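Local coordinates for protein putative tryptophan halogenase (Xanthomonas campestris pv. campestris, PDB 6Y1W) that is a flavin-dependent halogenase that probably uses reduced FAD, chloride or bromide and oxygen to halogenate an aromatic substrate, at residues A78-A83 and G168-F173; A251-S256 and A311-R316; A259-T264 and R276-H281. All blocks are in the same frame, centred on the assembly; numbering follows the deposited sequence.

Overall arrangement
Interaction 1 closes before the other two open along the chain, and interaction 3 is nested inside the loop closed by interaction 2. Interaction 1 joins helix 77-83 to helix 167-180. Interactions 2 and 3 share one mixed sheet: interaction 2 lies at its outer edge, where strand 248-254 meets the segment leading into strand 316-319, and interaction 3 at the hairpin 263-268/272-278. Centres of interactions 2 and 3 are about 14 Å apart, of 1 and 3 about 16 Å, of 1 and 2 about 20 Å. Interaction 3 touches both others. Interaction 1 lies beside the predicted FAD site and interaction 3 beside the predicted active-site lysine; interaction 2 lies away from both.

Interaction 1: A78-A83 and G168-F173; sequences AQFMAA and GLYARF
F173 lies against helix 77-83 with one face of its ring over the backbone of F80: F80 CA sits 4.2 Å from the centroid of the F173 ring, a CH-pi contact. F173 CG is anti to the backbone N (chi1 176°), which carries the ring across to the other helix; the segment axes come within 9.8 Å of each other. Around this ring the other apolar contacts gather. F80 CB meets F173 CZ beside the CA contact, and A83 CB approaches F173 CD1 obliquely. The one aromatic pair across the contact, F80 with Y170, is buried. Its ring centroids are 5.4 Å apart and the planes inclined by 64°, neither stacked nor edge-to-face, with F80 CE1 3.5 Å from Y170 CD1. F80 also makes edge-to-face pairs with H70 and Y163. On this buried side the hydroxyl of Y170 is hydrogen-bonded to H70 of helix 65-73.

Polar contacts between the segments are few. Q79, extended beyond CG, crosses F173 at about a right angle and brings OE1 to the ring edge, near its plane, 3.6 Å from F173 CE1; the partly positive ring hydrogens there would suit a carbonyl oxygen. At the other end the aliphatic side chain of L169 lies alongside the carbonyl of A83, its CB 3.6 Å from A83 O. One water bridges the two backbones, donating to A83 O and, at 2.8 Å, to L169 O.

The helices, at 132° between their directions, belong to the region beside the predicted flavin site, the Y170 side chain lying about 4 Å from that of T26. With no direct hydrogen bond between the segments, cohesion rests on aromatic and dispersion contacts, and the water links A83 O and L169 O, two acceptors that cannot bond each other.

Interaction 2: A251-S256 and A311-R316; sequences AVQTES and ALTTPR. With BUD ((2S,3S)-butane-2,3-diol), chain K.
T313 and Q253 meet through a side chain standing in for a backbone carbonyl: the N-H of Q253 gives a nearly straight bond (176°) to T313 OG1 at 3.0 Å. The hydroxyl stands between its own backbone N and carbonyl carbon (chi1 60°), a rotamer that turns OG1 to the strand and leaves CG2 against the CB and CG of Q253. The carbonyl of the same Q253 accepts L312 N at 2.8 Å, the donor lying above the carbonyl plane by 40°. At the other end A251 and R316 form an antiparallel hydrogen-bonded pair, with A251 N to R316 O and R316 N to A251 O. P315 CA adds a CA-H...O contact to A251 O at 3.1 Å.

Between these polar ends V252 fills the middle. Its CG2 reaches T313 O at 3.4 Å and also packs on A311 CB and P315 CG. L312 lays its CG and CD1 against the backbone where T254 passes into E255.

Farther out, a water receives a bond from T313 OG1 at 2.7 Å and donates to A251 O and T314 O, so the T313 hydroxyl has both an incoming and an outgoing partner. R316 NH1 turns back to T314 O. One butanediol takes the N-H of T314 on its O2 at 2.9 Å; the R316 guanidinium only lies alongside, NH1 coming nearest to butanediol C4 at 3.2 Å. Q253 OE1 accepts from R282 NE, and the E255 carboxylate forms a salt bridge with R310.

This is the edge of the mixed sheet, where strand 316-319 begins beside strand 248-254. The register shifts by two between the A251-R316 pair and the single T254-A311 bridge; between them T313 OG1 takes the N-H of Q253, and the water ties A251 O, T313 OG1 and T314 O together.

Interaction 3: A259-T264 and R276-H281; sequences APVTFT and RIPLQH
P278 and P260 pack CB to CB at 4.0 Å, and P278 is the hub of the tight part of this contact. Its ring is directed at the 259-264 segment: beyond the CB that meets P260 CB, P278 CG lies 3.4 Å from V261 O and P278 CD 3.7 Å from F263 O. The side chains of V261 and P278 cross at about a right angle, with V261 CG2 against P278 CG. That methyl stands between the backbone N and carbonyl carbon of V261 (chi1 -62° for CG1), and it also sits 3.8 Å above the centre of one face of the F263 ring, so the CG2 methyl is wedged between a proline and an aromatic ring. Also buried, T264 and I277 run side by side and point the same way, T264 CG2 touching I277 CG1 at 3.9 Å.

Both segments belong to the hairpin of strands 263-268 and 272-278 in the mixed sheet. Here, at the end away from its turn, the two chains have drawn apart: no direct hydrogen bond joins them, although R276 still pairs with R265 through the backbone, next to T264. T264 is hydrogen-bonded through its backbone to G91 and A93; its side chain is about 4 Å from that of K89, the predicted catalytic lysine, and its hydroxyl is hydrogen-bonded to H164.

The looser part lies between the separating strands. A water donates to both F263 O, at 2.9 Å, and R276 O, at 2.8 Å, joining two acceptors. Beyond P278 the chain turns off toward other neighbours: Q280 is hydrogen-bonded to A86, C500 and A502, and the carbonyl of P260 on the other segment takes a hydrogen bond from H492 of helix 492-499.

Interaction 1: A78-A83 and G168-F173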
loop_
_atom_site.group_PDB
_atom_site.type_symbol
_atom_site.label_atom_id
_atom_site.label_comp_id
_atom_site.label_asym_id
_atom_site.label_seq_id
_atom_site.Cartn_x
_atom_site.Cartn_y
_atom_site.Cartn_z
ATOM N N ALA A 78 21.881 20.281 3.398
ATOM C CA ALA A 78 22.507 21.320 4.216
ATOM C C ALA A 78 22.334 22.715 3.594
ATOM O O ALA A 78 22.121 23.693 4.319
ATOM C CB ALA A 78 23.991 20.991 4.461
ATOM N N GLN A 79 22.410 22.826 2.259
ATOM C CA GLN A 79 22.239 24.120 1.602
ATOM C C GLN A 79 20.819 24.638 1.775
ATOM O O GLN A 79 20.601 25.805 2.135
ATOM C CB GLN A 79 22.603 23.962 0.123
ATOM C CG GLN A 79 22.342 25.110 -0.794
ATOM C CD GLN A 79 22.442 24.631 -2.252
ATOM O OE1 GLN A 79 21.597 24.944 -3.082
ATOM N NE2 GLN A 79 23.458 23.819 -2.537
ATOM N N PHE A 80 19.838 23.748 1.565
ATOM C CA PHE A 80 18.438 24.099 1.778
ATOM C C PHE A 80 18.192 24.552 3.225
ATOM O O PHE A 80 17.513 25.552 3.458
ATOM C CB PHE A 80 17.571 22.877 1.405
ATOM C CG PHE A 80 16.377 22.691 2.305
ATOM C CD1 PHE A 80 15.318 23.622 2.269
ATOM C CD2 PHE A 80 16.313 21.620 3.179
ATOM C CE1 PHE A 80 14.217 23.478 3.109
ATOM C CE2 PHE A 80 15.207 21.464 4.029
ATOM C CZ PHE A 80 14.192 22.392 4.007
ATOM N N MET A 81 18.735 23.816 4.216
ATOM C CA MET A 81 18.463 24.154 5.618
ATOM C C MET A 81 19.095 25.492 6.005
ATOM O O MET A 81 18.470 26.326 6.681
ATOM C CB MET A 81 18.971 23.036 6.525
ATOM C CG MET A 81 18.121 21.767 6.433
ATOM S SD MET A 81 18.588 20.539 7.667
ATOM C CE MET A 81 17.948 21.298 9.201
ATOM N N ALA A 82 20.341 25.715 5.589
ATOM C CA ALA A 82 20.981 26.987 5.902
ATOM C C ALA A 82 20.240 28.145 5.253
ATOM O O ALA A 82 20.134 29.221 5.843
ATOM C CB ALA A 82 22.427 26.978 5.406
ATOM N N ALA A 83 19.689 27.927 4.058
ATOM C CA ALA A 83 18.987 28.985 3.353
ATOM C C ALA A 83 17.601 29.264 3.911
ATOM O O ALA A 83 17.058 30.334 3.624
ATOM C CB ALA A 83 18.824 28.609 1.871
ATOM N N GLY A 168 8.703 31.316 3.780
ATOM C CA GLY A 168 8.960 32.343 2.785
ATOM C C GLY A 168 10.349 32.197 2.201
ATOM O O GLY A 168 10.531 32.345 0.992
ATOM N N LEU A 169 11.340 31.919 3.058
ATOM C CA LEU A 169 12.686 31.666 2.561
ATOM C C LEU A 169 12.722 30.403 1.720
ATOM O O LEU A 169 13.472 30.334 0.750
ATOM C CB LEU A 169 13.684 31.533 3.717
ATOM C CG LEU A 169 13.927 32.838 4.485
ATOM C CD1 LEU A 169 14.801 32.612 5.680
ATOM C CD2 LEU A 169 14.526 33.888 3.535
ATOM N N TYR A 170 11.934 29.393 2.076
ATOM C CA TYR A 170 11.909 28.165 1.283
ATOM C C TYR A 170 11.361 28.442 -0.121
ATOM O O TYR A 170 11.942 28.007 -1.136
ATOM C CB TYR A 170 11.078 27.092 2.017
ATOM C CG TYR A 170 10.995 25.735 1.329
ATOM C CD1 TYR A 170 12.128 25.131 0.801
ATOM C CD2 TYR A 170 9.768 25.079 1.170
ATOM C CE1 TYR A 170 12.076 23.882 0.184
ATOM C CE2 TYR A 170 9.695 23.826 0.559
ATOM C CZ TYR A 170 10.857 23.241 0.078
ATOM O OH TYR A 170 10.784 22.014 -0.545
ATOM N N ALA A 171 10.252 29.190 -0.207
ATOM C CA ALA A 171 9.728 29.567 -1.520
ATOM C C ALA A 171 10.748 30.354 -2.338
ATOM O O ALA A 171 10.809 30.193 -3.559
ATOM C CB ALA A 171 8.424 30.380 -1.364
ATOM N N ARG A 172 11.518 31.251 -1.699
ATOM C CA ARG A 172 12.512 32.020 -2.444
ATOM C C ARG A 172 13.643 31.121 -2.932
ATOM O O ARG A 172 14.118 31.282 -4.069
ATOM C CB ARG A 172 13.056 33.163 -1.576
ATOM C CG ARG A 172 13.900 34.185 -2.364
ATOM C CD ARG A 172 12.997 34.998 -3.312
ATOM N NE ARG A 172 13.747 35.827 -4.264
ATOM C CZ ARG A 172 14.409 35.352 -5.313
ATOM N NH1 ARG A 172 14.422 34.053 -5.543
ATOM N NH2 ARG A 172 15.060 36.175 -6.133
ATOM N N PHE A 173 14.040 30.139 -2.113
ATOM C CA PHE A 173 15.043 29.150 -2.500
ATOM C C PHE A 173 14.561 28.345 -3.699
ATOM O O PHE A 173 15.302 28.152 -4.674
ATOM C CB PHE A 173 15.348 28.250 -1.286
ATOM C CG PHE A 173 16.289 27.130 -1.560
ATOM C CD1 PHE A 173 17.669 27.296 -1.378
ATOM C CD2 PHE A 173 15.820 25.889 -1.916
ATOM C CE1 PHE A 173 18.546 26.213 -1.605
ATOM C CE2 PHE A 173 16.701 24.818 -2.165
ATOM C CZ PHE A 173 18.049 24.986 -1.997
HETATM O O HOH W 1 16.032 31.420 0.769
#

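Interaction 2: A251-S256 and A311-R316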
loop_
_atom_site.group_PDB
_atom_site.type_symbol
_atom_site.label_atom_id
_atom_site.label_comp_id
_atom_site.label_asym_id
_atom_site.label_seq_id
_atom_site.Cartn_x
_atom_site.Cartn_y
_atom_site.Cartn_z
ATOM N N ALA A 251 -0.910 34.302 14.694
ATOM C CA ALA A 251 0.463 33.807 14.623
ATOM C C ALA A 251 1.440 34.918 14.987
ATOM O O ALA A 251 1.204 36.088 14.676
ATOM C CB ALA A 251 0.787 33.257 13.224
ATOM N N VAL A 252 2.535 34.554 15.649
ATOM C CA VAL A 252 3.519 35.562 16.079
ATOM C C VAL A 252 4.871 34.884 16.251
ATOM O O VAL A 252 4.958 33.765 16.770
ATOM C CB VAL A 252 3.082 36.249 17.393
ATOM C CG1 VAL A 252 3.079 35.237 18.571
ATOM C CG2 VAL A 252 4.010 37.461 17.712
ATOM N N GLN A 253 5.938 35.597 15.874
ATOM C CA GLN A 253 7.287 35.104 16.077
ATOM C C GLN A 253 7.853 35.676 17.370
ATOM O O GLN A 253 7.534 36.796 17.772
ATOM C CB GLN A 253 8.187 35.460 14.869
ATOM C CG GLN A 253 7.624 35.025 13.505
ATOM C CD GLN A 253 7.382 33.477 13.368
ATOM O OE1 GLN A 253 8.331 32.694 13.283
ATOM N NE2 GLN A 253 6.105 33.057 13.331
ATOM N N THR A 254 8.681 34.891 18.038
ATOM C CA THR A 254 9.322 35.374 19.257
ATOM C C THR A 254 10.812 35.102 19.173
ATOM O O THR A 254 11.267 34.228 18.437
ATOM C CB THR A 254 8.766 34.715 20.536
ATOM O OG1 THR A 254 8.774 33.273 20.393
ATOM C CG2 THR A 254 7.345 35.212 20.839
ATOM N N GLU A 255 11.592 35.832 19.979
ATOM C CA GLU A 255 13.003 35.487 20.010
ATOM C C GLU A 255 13.222 34.130 20.693
ATOM O O GLU A 255 12.431 33.675 21.535
ATOM C CB GLU A 255 13.821 36.589 20.716
ATOM C CG GLU A 255 13.507 36.711 22.126
ATOM C CD GLU A 255 13.970 38.057 22.737
ATOM O OE1 GLU A 255 14.865 38.763 22.182
ATOM O OE2 GLU A 255 13.415 38.384 23.794
ATOM N N SER A 256 14.312 33.478 20.312
ATOM C CA SER A 256 14.729 32.263 20.992
ATOM C C SER A 256 15.147 32.577 22.426
ATOM O O SER A 256 15.758 33.619 22.699
ATOM C CB SER A 256 15.898 31.631 20.245
ATOM O OG SER A 256 15.603 31.532 18.854
ATOM N N ALA A 311 8.175 39.297 21.558
ATOM C CA ALA A 311 7.645 39.167 20.206
ATOM C C ALA A 311 8.517 39.909 19.206
ATOM O O ALA A 311 8.926 41.060 19.433
ATOM C CB ALA A 311 6.224 39.718 20.146
ATOM N N LEU A 312 8.728 39.289 18.036
ATOM C CA LEU A 312 9.511 39.863 16.948
ATOM C C LEU A 312 8.636 40.395 15.832
ATOM O O LEU A 312 9.147 41.074 14.940
ATOM C CB LEU A 312 10.463 38.815 16.340
ATOM C CG LEU A 312 11.501 38.359 17.324
ATOM C CD1 LEU A 312 12.413 37.310 16.678
ATOM C CD2 LEU A 312 12.338 39.542 17.726
ATOM N N THR A 313 7.340 40.043 15.838
ATOM C CA THR A 313 6.368 40.478 14.834
ATOM C C THR A 313 5.087 40.896 15.545
ATOM O O THR A 313 4.874 40.582 16.724
ATOM C CB THR A 313 6.075 39.362 13.806
ATOM O OG1 THR A 313 5.534 38.213 14.477
ATOM C CG2 THR A 313 7.372 38.946 13.062
ATOM N N THR A 314 4.269 41.672 14.839
ATOM C CA THR A 314 2.899 41.899 15.318
ATOM C C THR A 314 2.035 40.686 14.967
ATOM O O THR A 314 2.044 40.243 13.806
ATOM C CB THR A 314 2.333 43.157 14.659
ATOM O OG1 THR A 314 3.082 44.286 15.123
ATOM C CG2 THR A 314 0.850 43.366 15.027
ATOM N N PRO A 315 1.216 40.188 15.894
ATOM C CA PRO A 315 0.418 38.994 15.603
ATOM C C PRO A 315 -0.450 39.210 14.379
ATOM O O PRO A 315 -0.997 40.294 14.158
ATOM C CB PRO A 315 -0.414 38.806 16.876
ATOM C CG PRO A 315 0.396 39.408 17.937
ATOM C CD PRO A 315 1.104 40.588 17.305
ATOM N N ARG A 316 -0.515 38.183 13.550
ATOM C CA ARG A 316 -1.273 38.180 12.313
ATOM C C ARG A 316 -2.457 37.244 12.464
ATOM O O ARG A 316 -2.288 36.114 12.931
ATOM C CB ARG A 316 -0.404 37.719 11.142
ATOM C CG ARG A 316 0.396 38.836 10.482
ATOM C CD ARG A 316 -0.325 40.164 10.638
ATOM N NE ARG A 316 0.248 41.242 9.836
ATOM C CZ ARG A 316 1.421 41.836 10.058
ATOM N NH1 ARG A 316 2.213 41.478 11.079
ATOM N NH2 ARG A 316 1.797 42.811 9.246
HETATM C C1 BUD K . 7.954 42.232 9.660
HETATM O O1 BUD K . 8.470 42.798 11.960
HETATM C C2 BUD K . 7.425 42.713 11.007
HETATM O O2 BUD K . 5.424 42.581 12.392
HETATM C C3 BUD K . 6.259 41.877 11.537
HETATM C C4 BUD K . 5.352 41.320 10.476
HETATM O O HOH W 2 3.305 37.691 13.001
#

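Interaction 3: A259-T264 and R276-H281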
loop_
_atom_site.group_PDB
_atom_site.type_symbol
_atom_site.label_atom_id
_atom_site.label_comp_id
_atom_site.label_asym_id
_atom_site.label_seq_id
_atom_site.Cartn_x
_atom_site.Cartn_y
_atom_site.Cartn_z
ATOM N N ALA A 259 18.430 26.872 23.456
ATOM C CA ALA A 259 18.772 26.041 22.327
ATOM C C ALA A 259 17.497 25.500 21.677
ATOM O O ALA A 259 16.490 25.255 22.350
ATOM C CB ALA A 259 19.672 24.891 22.780
ATOM N N PRO A 260 17.517 25.310 20.362
ATOM C CA PRO A 260 16.306 24.832 19.678
ATOM C C PRO A 260 16.013 23.378 20.031
ATOM O O PRO A 260 16.867 22.502 19.887
ATOM C CB PRO A 260 16.655 24.986 18.191
ATOM C CG PRO A 260 18.195 24.881 18.169
ATOM C CD PRO A 260 18.620 25.597 19.435
ATOM N N VAL A 261 14.768 23.121 20.463
ATOM C CA VAL A 261 14.338 21.736 20.676
ATOM C C VAL A 261 14.194 21.007 19.341
ATOM O O VAL A 261 14.313 21.610 18.261
ATOM C CB VAL A 261 13.024 21.676 21.474
ATOM C CG1 VAL A 261 13.196 22.297 22.908
ATOM C CG2 VAL A 261 11.837 22.346 20.708
ATOM N N THR A 262 14.001 19.685 19.406
ATOM C CA THR A 262 13.896 18.846 18.214
ATOM C C THR A 262 12.454 18.449 17.905
ATOM O O THR A 262 12.235 17.591 17.043
ATOM C CB THR A 262 14.728 17.570 18.352
ATOM O OG1 THR A 262 14.418 16.941 19.594
ATOM C CG2 THR A 262 16.290 17.884 18.283
ATOM N N PHE A 263 11.480 19.109 18.516
ATOM C CA PHE A 263 10.084 18.769 18.296
ATOM C C PHE A 263 9.278 20.039 18.065
ATOM O O PHE A 263 9.666 21.139 18.460
ATOM C CB PHE A 263 9.522 17.963 19.482
ATOM C CG PHE A 263 9.618 18.690 20.793
ATOM C CD1 PHE A 263 8.643 19.599 21.153
ATOM C CD2 PHE A 263 10.718 18.511 21.635
ATOM C CE1 PHE A 263 8.732 20.300 22.333
ATOM C CE2 PHE A 263 10.833 19.226 22.823
ATOM C CZ PHE A 263 9.853 20.113 23.177
ATOM N N THR A 264 8.144 19.865 17.389
ATOM C CA THR A 264 7.095 20.877 17.323
ATOM C C THR A 264 6.216 20.676 18.537
ATOM O O THR A 264 5.957 19.535 18.917
ATOM C CB THR A 264 6.290 20.676 16.033
ATOM O OG1 THR A 264 7.117 20.976 14.900
ATOM C CG2 THR A 264 5.018 21.538 16.048
ATOM N N ARG A 276 4.318 25.722 18.684
ATOM C CA ARG A 276 5.612 26.366 18.942
ATOM C C ARG A 276 6.640 25.628 18.111
ATOM O O ARG A 276 6.751 24.405 18.220
ATOM C CB ARG A 276 5.948 26.308 20.441
ATOM C CG ARG A 276 7.116 27.238 20.776
ATOM C CD ARG A 276 7.271 27.476 22.288
ATOM N NE ARG A 276 8.378 28.426 22.536
ATOM C CZ ARG A 276 9.655 28.073 22.664
ATOM N NH1 ARG A 276 10.006 26.799 22.587
ATOM N NH2 ARG A 276 10.602 29.003 22.892
ATOM N N ILE A 277 7.337 26.349 17.212
ATOM C CA ILE A 277 8.188 25.743 16.199
ATOM C C ILE A 277 9.556 26.418 16.228
ATOM O O ILE A 277 9.643 27.627 16.010
ATOM C CB ILE A 277 7.544 25.905 14.810
ATOM C CG1 ILE A 277 6.324 24.974 14.684
ATOM C CG2 ILE A 277 8.557 25.679 13.668
ATOM C CD1 ILE A 277 5.478 25.356 13.444
ATOM N N PRO A 278 10.657 25.691 16.513
ATOM C CA PRO A 278 11.963 26.351 16.609
ATOM C C PRO A 278 12.652 26.494 15.266
ATOM O O PRO A 278 12.818 25.501 14.543
ATOM C CB PRO A 278 12.760 25.407 17.524
ATOM C CG PRO A 278 12.267 24.031 17.101
ATOM C CD PRO A 278 10.744 24.263 16.906
ATOM N N LEU A 279 13.106 27.714 14.943
ATOM C CA LEU A 279 14.011 27.965 13.826
ATOM C C LEU A 279 15.398 28.274 14.396
ATOM O O LEU A 279 15.597 28.284 15.620
ATOM C CB LEU A 279 13.481 29.102 12.947
ATOM C CG LEU A 279 12.122 28.763 12.315
ATOM C CD1 LEU A 279 11.651 29.965 11.486
ATOM C CD2 LEU A 279 12.170 27.501 11.454
ATOM N N GLN A 280 16.378 28.495 13.517
ATOM C CA GLN A 280 17.744 28.616 14.051
ATOM C C GLN A 280 17.929 29.857 14.915
ATOM O O GLN A 280 18.734 29.824 15.865
ATOM C CB GLN A 280 18.759 28.616 12.905
ATOM C CG GLN A 280 18.973 27.203 12.346
ATOM C CD GLN A 280 20.234 27.077 11.472
ATOM O OE1 GLN A 280 21.277 27.709 11.737
ATOM N NE2 GLN A 280 20.144 26.249 10.428
ATOM N N HIS A 281 17.173 30.939 14.658
ATOM C CA HIS A 281 17.395 32.183 15.390
ATOM C C HIS A 281 16.123 32.846 15.836
ATOM O O HIS A 281 16.154 34.044 16.161
ATOM C CB HIS A 281 18.213 33.180 14.555
ATOM C CG HIS A 281 19.548 32.628 14.173
ATOM N ND1 HIS A 281 20.611 32.546 15.062
ATOM C CD2 HIS A 281 19.991 32.126 13.003
ATOM C CE1 HIS A 281 21.644 31.992 14.447
ATOM N NE2 HIS A 281 21.301 31.749 13.193
HETATM O O HOH W 3 8.790 23.443 19.921
#